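Extracellular invertase (Aspergillus kawachii, PDB 5XH8) probably hydrolyses sucrose and related beta-fructofuranosides, and transfers fructosyl groups to build fructooligosaccharides such as 1-kestose. Local coordinates at residues A30-P35 with A74-L79; C43-D48 with I343-L348; T69-A74 with S333-A338. One frame throughout, in Å; residues are numbered along the deposited sequence.

Contact 1 (A30-P35 with A74-L79); sequences AHVLPP and ATYQDL
Val32 lies over a face of Tyr76 at the edge of the five-bladed beta-propeller of family GH32, where the loop 30-35 before the first strand passes above the outer strand 77-78 of the same sheet. One methyl group makes the tight half of the contact. CG2 of Val32 sits above the ring as a CH-pi contact, 3.6 Å from the Tyr76 centroid and 19° off the ring normal. It leans toward the phenol end, and its nearest ring atom is CZ of Tyr76, 3.4 Å from Val32 CG2. The torsion of Val32 (chi1 171°) sends CG1 anti to the backbone N and leaves CG2 anti to the carbonyl carbon, which places CG2 over the ring face. The valine stands roughly perpendicular to the tyrosine side chain, both are buried, and the hydroxyl of Tyr76 pairs with that of Tyr345.

The other half is looser and partly open to solvent. Pro35 and Asp78 lie alongside one another, pointing opposite ways, joined by van der Waals contact alone. The carboxylate is held from elsewhere, since its OD1 forms a salt bridge with Arg603, which also bonds the carbonyl oxygen of Leu33. A bound acetate lies about 4 Å from the Pro35 side chain. CG of Pro35 nearly straddles the two carboxylate oxygens of Asp78, standing 3.9 Å from OD1 and 4.0 Å from OD2.

Contact 2 (C43-D48 with I343-L348); sequences CLHYTD and ISYVWL
The strands carrying His45 and Tyr345 run well apart, their closest alpha carbons being those of His45 and Ser344 at 9.6 Å, so the gap is bridged by two long side chains directed at each other. The imidazole brings its outer end to one ring carbon: NE2 of His45 lies 3.7 Å from CD1 of Tyr345, and CE1 of His45 lies 4.1 Å from that same CD1. The approach is oblique, the planes of the His45 and Tyr345 rings being inclined at 57° with centroids 5.2 Å apart. CE1 of Tyr345 lies over one face of the imidazole. The first torsion of His45 (chi1 -48°) turns CG away from the carbonyl carbon and swings the imidazole toward Tyr345.

Polar bonds fix the rotation of the imidazole. Its ND1 pairs with the backbone N of Gly57 and its NE2 with the carbonyl oxygen of Ala322, an arrangement consistent with a proton on NE2. Both ring nitrogens of a buried histidine are thereby satisfied by main-chain groups, and the tyrosine packs beside them, with Val56 and Pro373 also against its side chain. A polar side chain thus ties strand 37-47 to strands 54-60 and 318-326, an arrangement that fits the meeting of first and last blades where a beta-propeller closes its ring.

Contact 3 (T69-A74 with S333-A338); sequences TTDDLA and STKSGA
Lys335 reaches from the last turn of helix 331-336 to Asp71, in the turn that follows strand 65-70. Its CB sets out toward that turn, and CG stands anti to the carbonyl carbon (chi1 -66°), after which the chain runs extended to its end. CD of Lys335 comes first alongside the main chain, 3.7 Å from Asp71 O. CE of Lys335 is closer, 3.3 Å from Asp71 O. The ammonium then takes two acceptors of one residue: NZ of Lys335 donates to Asp71 O at 2.9 Å, and it forms a salt bridge with Asp71 OD1 at 3.0 Å. NZ meets Asp71 O from above the carbonyl plane, 60° out of it, rather than on a lone pair. Asp71 OD2 lies farther away, 4.0 Å from Lys335 NZ, so the bridge is one-sided.

The receiving turn is internally braced. Thr70 OG1 accepts from the backbone N of Asp72 in an ST turn, and Asp72 OD1 accepts from that of Ala74 in an Asx turn, met from above the carboxylate plane. The Asp72 carboxylate stays apart from the ammonium but may still favour its charge. This is a surface link: beneath it Leu73 packs on Arg341, Ile343 and Tyr345 of strand 341-348 and on Glu421 of helix 420-426, while Ser336, at the end of helix 331-336, bonds that same Glu421.

Overall arrangement
The three contacts form a continuous patch, with centres about 12 Å apart for contacts 1 and 2 and about 14 Å for the other two pairings. Tyr345 is the common hub. Tyr345 OH lies 2.9 Å from Tyr76 OH, a probable hydrogen bond joining contact 2 to contact 1, and 3.6 Å from Leu73 CD1, which brings in contact 3. Contacts 1 and 3 share Ala74 and are knit by a probable hydrogen bond between Thr75 O and Thr70 OG1. Burial falls from contact 2 through contact 1 to the surface salt bridge of contact 3. The His45 side chain remains about 13 Å from the bound glycerol.

Contact 1 (A30-P35 with A74-L79)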
loop_
_atom_site.group_PDB
_atom_site.type_symbol
_atom_site.label_atom_id
_atom_site.label_comp_id
_atom_site.label_asym_id
_atom_site.label_seq_id
_atom_site.Cartn_x
_atom_site.Cartn_y
_atom_site.Cartn_z
ATOM N N ALA A 30 -12.807 -15.482 36.917
ATOM C CA ALA A 30 -14.050 -15.434 36.132
ATOM C C ALA A 30 -14.001 -14.428 34.954
ATOM O O ALA A 30 -15.053 -14.044 34.429
ATOM C CB ALA A 30 -15.215 -15.077 37.040
ATOM N N HIS A 31 -12.796 -14.014 34.545
ATOM C CA HIS A 31 -12.613 -13.011 33.483
ATOM C C HIS A 31 -11.797 -13.565 32.307
ATOM O O HIS A 31 -11.003 -14.498 32.457
ATOM C CB HIS A 31 -11.906 -11.773 34.046
ATOM C CG HIS A 31 -12.815 -10.836 34.768
ATOM N ND1 HIS A 31 -13.290 -11.093 36.035
ATOM C CD2 HIS A 31 -13.331 -9.642 34.410
ATOM C CE1 HIS A 31 -14.067 -10.101 36.417
ATOM N NE2 HIS A 31 -14.100 -9.203 35.453
ATOM N N VAL A 32 -11.982 -12.952 31.140
ATOM C CA VAL A 32 -11.196 -13.298 29.944
ATOM C C VAL A 32 -9.836 -12.593 29.968
ATOM O O VAL A 32 -9.755 -11.368 29.934
ATOM C CB VAL A 32 -11.958 -12.956 28.620
ATOM C CG1 VAL A 32 -11.054 -13.117 27.388
ATOM C CG2 VAL A 32 -13.170 -13.829 28.502
ATOM N N LEU A 33 -8.780 -13.398 30.020
ATOM C CA LEU A 33 -7.431 -12.921 29.890
ATOM C C LEU A 33 -6.572 -14.107 29.419
ATOM O O LEU A 33 -6.961 -15.249 29.610
ATOM C CB LEU A 33 -6.939 -12.312 31.226
ATOM C CG LEU A 33 -6.475 -13.196 32.381
ATOM C CD1 LEU A 33 -5.953 -12.311 33.513
ATOM C CD2 LEU A 33 -7.574 -14.135 32.892
ATOM N N PRO A 34 -5.407 -13.845 28.813
ATOM C CA PRO A 34 -4.593 -14.956 28.296
ATOM C C PRO A 34 -4.024 -15.841 29.415
ATOM O O PRO A 34 -4.110 -15.475 30.601
ATOM C CB PRO A 34 -3.466 -14.245 27.526
ATOM C CG PRO A 34 -3.428 -12.863 28.100
ATOM C CD PRO A 34 -4.816 -12.541 28.519
ATOM N N PRO A 35 -3.434 -16.996 29.040
ATOM C CA PRO A 35 -2.814 -17.863 30.042
ATOM C C PRO A 35 -1.734 -17.158 30.853
ATOM O O PRO A 35 -1.596 -17.429 32.041
ATOM C CB PRO A 35 -2.255 -19.024 29.215
ATOM C CG PRO A 35 -3.126 -19.056 28.002
ATOM C CD PRO A 35 -3.372 -17.598 27.697
ATOM N N ALA A 74 -19.980 -18.176 29.235
ATOM C CA ALA A 74 -19.572 -18.136 30.646
ATOM C C ALA A 74 -18.143 -18.587 30.791
ATOM O O ALA A 74 -17.321 -17.875 31.389
ATOM C CB ALA A 74 -20.487 -19.014 31.482
ATOM N N THR A 75 -17.847 -19.752 30.219
ATOM C CA THR A 75 -16.534 -20.356 30.281
ATOM C C THR A 75 -15.888 -20.417 28.892
ATOM O O THR A 75 -16.579 -20.426 27.865
ATOM C CB THR A 75 -16.632 -21.791 30.811
ATOM O OG1 THR A 75 -17.381 -22.584 29.873
ATOM C CG2 THR A 75 -17.297 -21.824 32.195
ATOM N N TYR A 76 -14.565 -20.512 28.881
ATOM C CA TYR A 76 -13.770 -20.387 27.656
ATOM C C TYR A 76 -12.746 -21.495 27.518
ATOM O O TYR A 76 -12.279 -22.055 28.525
ATOM C CB TYR A 76 -13.071 -19.013 27.623
ATOM C CG TYR A 76 -14.046 -17.887 27.751
ATOM C CD1 TYR A 76 -14.460 -17.448 29.003
ATOM C CD2 TYR A 76 -14.613 -17.281 26.623
ATOM C CE1 TYR A 76 -15.387 -16.433 29.140
ATOM C CE2 TYR A 76 -15.538 -16.252 26.753
ATOM C CZ TYR A 76 -15.922 -15.827 28.018
ATOM O OH TYR A 76 -16.830 -14.799 28.186
ATOM N N GLN A 77 -12.387 -21.779 26.269
ATOM C CA GLN A 77 -11.309 -22.696 25.907
ATOM C C GLN A 77 -10.314 -21.939 25.021
ATOM O O GLN A 77 -10.694 -21.390 23.974
ATOM C CB GLN A 77 -11.843 -23.883 25.086
ATOM C CG GLN A 77 -12.404 -25.036 25.883
ATOM C CD GLN A 77 -13.642 -24.691 26.714
ATOM O OE1 GLN A 77 -14.582 -23.997 26.257
ATOM N NE2 GLN A 77 -13.660 -25.204 27.955
ATOM N N ASP A 78 -9.041 -21.981 25.380
ATOM C CA ASP A 78 -8.003 -21.376 24.559
ATOM C C ASP A 78 -7.921 -22.029 23.180
ATOM O O ASP A 78 -8.096 -23.225 23.063
ATOM C CB ASP A 78 -6.644 -21.508 25.230
ATOM C CG ASP A 78 -6.542 -20.671 26.479
ATOM O OD1 ASP A 78 -6.658 -19.426 26.369
ATOM O OD2 ASP A 78 -6.416 -21.281 27.569
ATOM N N LEU A 79 -7.646 -21.223 22.154
ATOM C CA LEU A 79 -7.150 -21.728 20.888
ATOM C C LEU A 79 -5.646 -21.627 20.933
ATOM O O LEU A 79 -5.114 -20.664 21.484
ATOM C CB LEU A 79 -7.754 -20.961 19.707
ATOM C CG LEU A 79 -9.275 -21.130 19.604
ATOM C CD1 LEU A 79 -9.900 -20.089 18.680
ATOM C CD2 LEU A 79 -9.686 -22.537 19.173
#

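Contact 2 (C43-D48 with I343-L348)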
loop_
_atom_site.group_PDB
_atom_site.type_symbol
_atom_site.label_atom_id
_atom_site.label_comp_id
_atom_site.label_asym_id
_atom_site.label_seq_id
_atom_site.Cartn_x
_atom_site.Cartn_y
_atom_site.Cartn_z
ATOM N N CYS A 43 -10.781 -7.802 20.064
ATOM C CA CYS A 43 -11.154 -7.660 18.654
ATOM C C CYS A 43 -11.441 -9.050 18.118
ATOM O O CYS A 43 -11.459 -10.026 18.882
ATOM C CB CYS A 43 -10.037 -6.958 17.836
ATOM S SG CYS A 43 -8.422 -7.747 17.925
ATOM N N LEU A 44 -11.749 -9.136 16.828
ATOM C CA LEU A 44 -11.816 -10.402 16.099
ATOM C C LEU A 44 -13.008 -11.314 16.471
ATOM O O LEU A 44 -13.162 -12.374 15.850
ATOM C CB LEU A 44 -10.460 -11.157 16.216
ATOM C CG LEU A 44 -10.244 -12.540 15.573
ATOM C CD1 LEU A 44 -8.871 -12.669 14.935
ATOM C CD2 LEU A 44 -10.456 -13.656 16.573
ATOM N N HIS A 45 -13.889 -10.889 17.384
ATOM C CA HIS A 45 -14.963 -11.758 17.876
ATOM C C HIS A 45 -15.877 -12.235 16.728
ATOM O O HIS A 45 -16.169 -11.463 15.813
ATOM C CB HIS A 45 -15.912 -11.059 18.866
ATOM C CG HIS A 45 -15.267 -10.286 19.968
ATOM N ND1 HIS A 45 -14.154 -10.729 20.655
ATOM C CD2 HIS A 45 -15.645 -9.138 20.573
ATOM C CE1 HIS A 45 -13.832 -9.856 21.589
ATOM N NE2 HIS A 45 -14.737 -8.889 21.575
ATOM N N TYR A 46 -16.347 -13.472 16.784
ATOM C CA TYR A 46 -17.350 -13.928 15.821
ATOM C C TYR A 46 -18.038 -15.190 16.260
ATOM O O TYR A 46 -17.439 -16.032 16.933
ATOM C CB TYR A 46 -16.743 -14.149 14.423
ATOM C CG TYR A 46 -15.792 -15.327 14.283
ATOM C CD1 TYR A 46 -14.466 -15.252 14.721
ATOM C CD2 TYR A 46 -16.215 -16.533 13.687
ATOM C CE1 TYR A 46 -13.587 -16.323 14.563
ATOM C CE2 TYR A 46 -15.340 -17.603 13.525
ATOM C CZ TYR A 46 -14.023 -17.501 13.967
ATOM O OH TYR A 46 -13.149 -18.580 13.814
ATOM N N THR A 47 -19.295 -15.321 15.858
ATOM C CA THR A 47 -20.000 -16.582 15.955
ATOM C C THR A 47 -19.704 -17.376 14.701
ATOM O O THR A 47 -19.981 -16.919 13.600
ATOM C CB THR A 47 -21.518 -16.386 16.073
ATOM O OG1 THR A 47 -21.803 -15.480 17.145
ATOM C CG2 THR A 47 -22.210 -17.700 16.327
ATOM N N ASP A 48 -19.132 -18.550 14.874
ATOM C CA ASP A 48 -18.867 -19.470 13.788
ATOM C C ASP A 48 -20.214 -20.097 13.326
ATOM O O ASP A 48 -20.788 -20.897 14.064
ATOM C CB ASP A 48 -17.906 -20.548 14.282
ATOM C CG ASP A 48 -17.555 -21.575 13.207
ATOM O OD1 ASP A 48 -18.375 -21.782 12.272
ATOM O OD2 ASP A 48 -16.433 -22.142 13.292
ATOM N N ILE A 343 -22.981 -8.427 22.379
ATOM C CA ILE A 343 -22.121 -8.666 23.534
ATOM C C ILE A 343 -20.864 -7.827 23.348
ATOM O O ILE A 343 -20.194 -7.947 22.310
ATOM C CB ILE A 343 -21.755 -10.156 23.628
ATOM C CG1 ILE A 343 -23.017 -11.049 23.598
ATOM C CG2 ILE A 343 -20.849 -10.425 24.841
ATOM C CD1 ILE A 343 -24.059 -10.740 24.665
ATOM N N SER A 344 -20.558 -6.974 24.327
ATOM C CA SER A 344 -19.359 -6.135 24.339
ATOM C C SER A 344 -18.400 -6.503 25.491
ATOM O O SER A 344 -18.822 -6.645 26.662
ATOM C CB SER A 344 -19.752 -4.674 24.509
ATOM O OG SER A 344 -18.640 -3.835 24.291
ATOM N N TYR A 345 -17.124 -6.676 25.135
ATOM C CA TYR A 345 -16.021 -6.815 26.079
ATOM C C TYR A 345 -15.226 -5.530 26.098
ATOM O O TYR A 345 -14.613 -5.134 25.096
ATOM C CB TYR A 345 -15.080 -7.965 25.686
ATOM C CG TYR A 345 -15.683 -9.332 25.754
ATOM C CD1 TYR A 345 -16.451 -9.828 24.697
ATOM C CD2 TYR A 345 -15.478 -10.152 26.852
ATOM C CE1 TYR A 345 -17.021 -11.089 24.754
ATOM C CE2 TYR A 345 -16.023 -11.415 26.922
ATOM C CZ TYR A 345 -16.803 -11.886 25.875
ATOM O OH TYR A 345 -17.359 -13.136 25.926
ATOM N N VAL A 346 -15.211 -4.888 27.250
ATOM C CA VAL A 346 -14.370 -3.733 27.512
ATOM C C VAL A 346 -12.982 -4.191 27.980
ATOM O O VAL A 346 -12.874 -5.153 28.718
ATOM C CB VAL A 346 -15.009 -2.865 28.610
ATOM C CG1 VAL A 346 -14.123 -1.668 28.980
ATOM C CG2 VAL A 346 -16.379 -2.379 28.152
ATOM N N TRP A 347 -11.939 -3.486 27.556
ATOM C CA TRP A 347 -10.575 -3.759 28.002
ATOM C C TRP A 347 -10.313 -2.992 29.290
ATOM O O TRP A 347 -10.651 -1.817 29.378
ATOM C CB TRP A 347 -9.576 -3.277 26.947
ATOM C CG TRP A 347 -8.108 -3.433 27.218
ATOM C CD1 TRP A 347 -7.479 -4.517 27.731
ATOM C CD2 TRP A 347 -7.085 -2.472 26.929
ATOM N NE1 TRP A 347 -6.130 -4.298 27.783
ATOM C CE2 TRP A 347 -5.858 -3.047 27.300
ATOM C CE3 TRP A 347 -7.088 -1.175 26.395
ATOM C CZ2 TRP A 347 -4.641 -2.380 27.154
ATOM C CZ3 TRP A 347 -5.882 -0.508 26.257
ATOM C CH2 TRP A 347 -4.675 -1.108 26.632
ATOM N N LEU A 348 -9.666 -3.647 30.249
ATOM C CA LEU A 348 -9.126 -2.978 31.438
ATOM C C LEU A 348 -7.613 -3.094 31.373
ATOM O O LEU A 348 -7.035 -4.143 31.705
ATOM C CB LEU A 348 -9.669 -3.616 32.722
ATOM C CG LEU A 348 -9.344 -2.880 34.047
ATOM C CD1 LEU A 348 -10.062 -1.544 34.074
ATOM C CD2 LEU A 348 -9.716 -3.716 35.283
#

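Contact 3 (T69-A74 with S333-A338)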
loop_
_atom_site.group_PDB
_atom_site.type_symbol
_atom_site.label_atom_id
_atom_site.label_comp_id
_atom_site.label_asym_id
_atom_site.label_seq_id
_atom_site.Cartn_x
_atom_site.Cartn_y
_atom_site.Cartn_z
ATOM N N THR A 69 -12.679 -19.791 22.518
ATOM C CA THR A 69 -14.068 -20.053 22.202
ATOM C C THR A 69 -14.881 -20.270 23.466
ATOM O O THR A 69 -14.338 -20.633 24.524
ATOM C CB THR A 69 -14.234 -21.290 21.302
ATOM O OG1 THR A 69 -13.666 -22.433 21.946
ATOM C CG2 THR A 69 -13.542 -21.079 19.935
ATOM N N THR A 70 -16.185 -20.026 23.344
ATOM C CA THR A 70 -17.135 -20.358 24.387
ATOM C C THR A 70 -18.390 -20.996 23.778
ATOM O O THR A 70 -18.872 -20.541 22.716
ATOM C CB THR A 70 -17.491 -19.151 25.237
ATOM O OG1 THR A 70 -18.438 -19.541 26.241
ATOM C CG2 THR A 70 -18.078 -18.005 24.418
ATOM N N ASP A 71 -18.903 -22.043 24.440
ATOM C CA ASP A 71 -20.172 -22.644 24.033
ATOM C C ASP A 71 -21.307 -22.255 24.939
ATOM O O ASP A 71 -22.432 -22.703 24.713
ATOM C CB ASP A 71 -20.068 -24.172 23.890
ATOM C CG ASP A 71 -19.832 -24.893 25.218
ATOM O OD1 ASP A 71 -20.344 -24.471 26.255
ATOM O OD2 ASP A 71 -19.127 -25.905 25.200
ATOM N N ASP A 72 -21.033 -21.422 25.952
ATOM C CA ASP A 72 -22.057 -21.055 26.930
ATOM C C ASP A 72 -22.081 -19.569 27.304
ATOM O O ASP A 72 -22.972 -19.117 28.047
ATOM C CB ASP A 72 -21.887 -21.946 28.187
ATOM C CG ASP A 72 -20.496 -21.788 28.840
ATOM O OD1 ASP A 72 -19.721 -20.891 28.415
ATOM O OD2 ASP A 72 -20.163 -22.550 29.769
ATOM N N LEU A 73 -21.122 -18.800 26.772
ATOM C CA LEU A 73 -20.918 -17.398 27.152
ATOM C C LEU A 73 -20.694 -17.213 28.664
ATOM O O LEU A 73 -21.098 -16.213 29.261
ATOM C CB LEU A 73 -22.023 -16.483 26.605
ATOM C CG LEU A 73 -21.637 -14.996 26.451
ATOM C CD1 LEU A 73 -20.566 -14.782 25.373
ATOM C CD2 LEU A 73 -22.855 -14.130 26.167
ATOM N N ALA A 74 -19.980 -18.176 29.235
ATOM C CA ALA A 74 -19.572 -18.136 30.646
ATOM C C ALA A 74 -18.143 -18.587 30.791
ATOM O O ALA A 74 -17.321 -17.875 31.389
ATOM C CB ALA A 74 -20.487 -19.014 31.482
ATOM N N SER A 333 -26.671 -19.025 23.201
ATOM C CA SER A 333 -28.047 -18.495 23.164
ATOM C C SER A 333 -29.136 -19.591 23.103
ATOM O O SER A 333 -30.205 -19.438 23.687
ATOM C CB SER A 333 -28.198 -17.530 21.992
ATOM O OG SER A 333 -27.269 -16.470 22.109
ATOM N N THR A 334 -28.848 -20.672 22.386
ATOM C CA THR A 334 -29.708 -21.848 22.349
ATOM C C THR A 334 -29.858 -22.470 23.743
ATOM O O THR A 334 -30.967 -22.836 24.133
ATOM C CB THR A 334 -29.181 -22.880 21.336
ATOM O OG1 THR A 334 -29.212 -22.287 20.038
ATOM C CG2 THR A 334 -30.037 -24.167 21.313
ATOM N N LYS A 335 -28.775 -22.551 24.516
ATOM C CA LYS A 335 -28.872 -23.069 25.892
ATOM C C LYS A 335 -29.628 -22.139 26.824
ATOM O O LYS A 335 -30.367 -22.600 27.681
ATOM C CB LYS A 335 -27.499 -23.370 26.492
ATOM C CG LYS A 335 -26.762 -24.499 25.795
ATOM C CD LYS A 335 -25.294 -24.483 26.170
ATOM C CE LYS A 335 -24.487 -25.290 25.197
ATOM N NZ LYS A 335 -23.089 -25.381 25.644
ATOM N N SER A 336 -29.436 -20.839 26.697
ATOM C CA SER A 336 -30.007 -19.914 27.663
ATOM C C SER A 336 -31.347 -19.342 27.221
ATOM O O SER A 336 -31.964 -18.591 27.960
ATOM C CB SER A 336 -29.034 -18.766 27.892
ATOM O OG SER A 336 -28.902 -18.009 26.701
ATOM N N GLY A 337 -31.756 -19.649 25.998
ATOM C CA GLY A 337 -32.951 -19.096 25.406
ATOM C C GLY A 337 -32.877 -17.622 25.086
ATOM O O GLY A 337 -33.915 -16.988 24.986
ATOM N N ALA A 338 -31.677 -17.055 24.899
ATOM C CA ALA A 338 -31.569 -15.614 24.631
ATOM C C ALA A 338 -32.056 -15.265 23.220
ATOM O O ALA A 338 -31.915 -16.066 22.314
ATOM C CB ALA A 338 -30.120 -15.156 24.781
#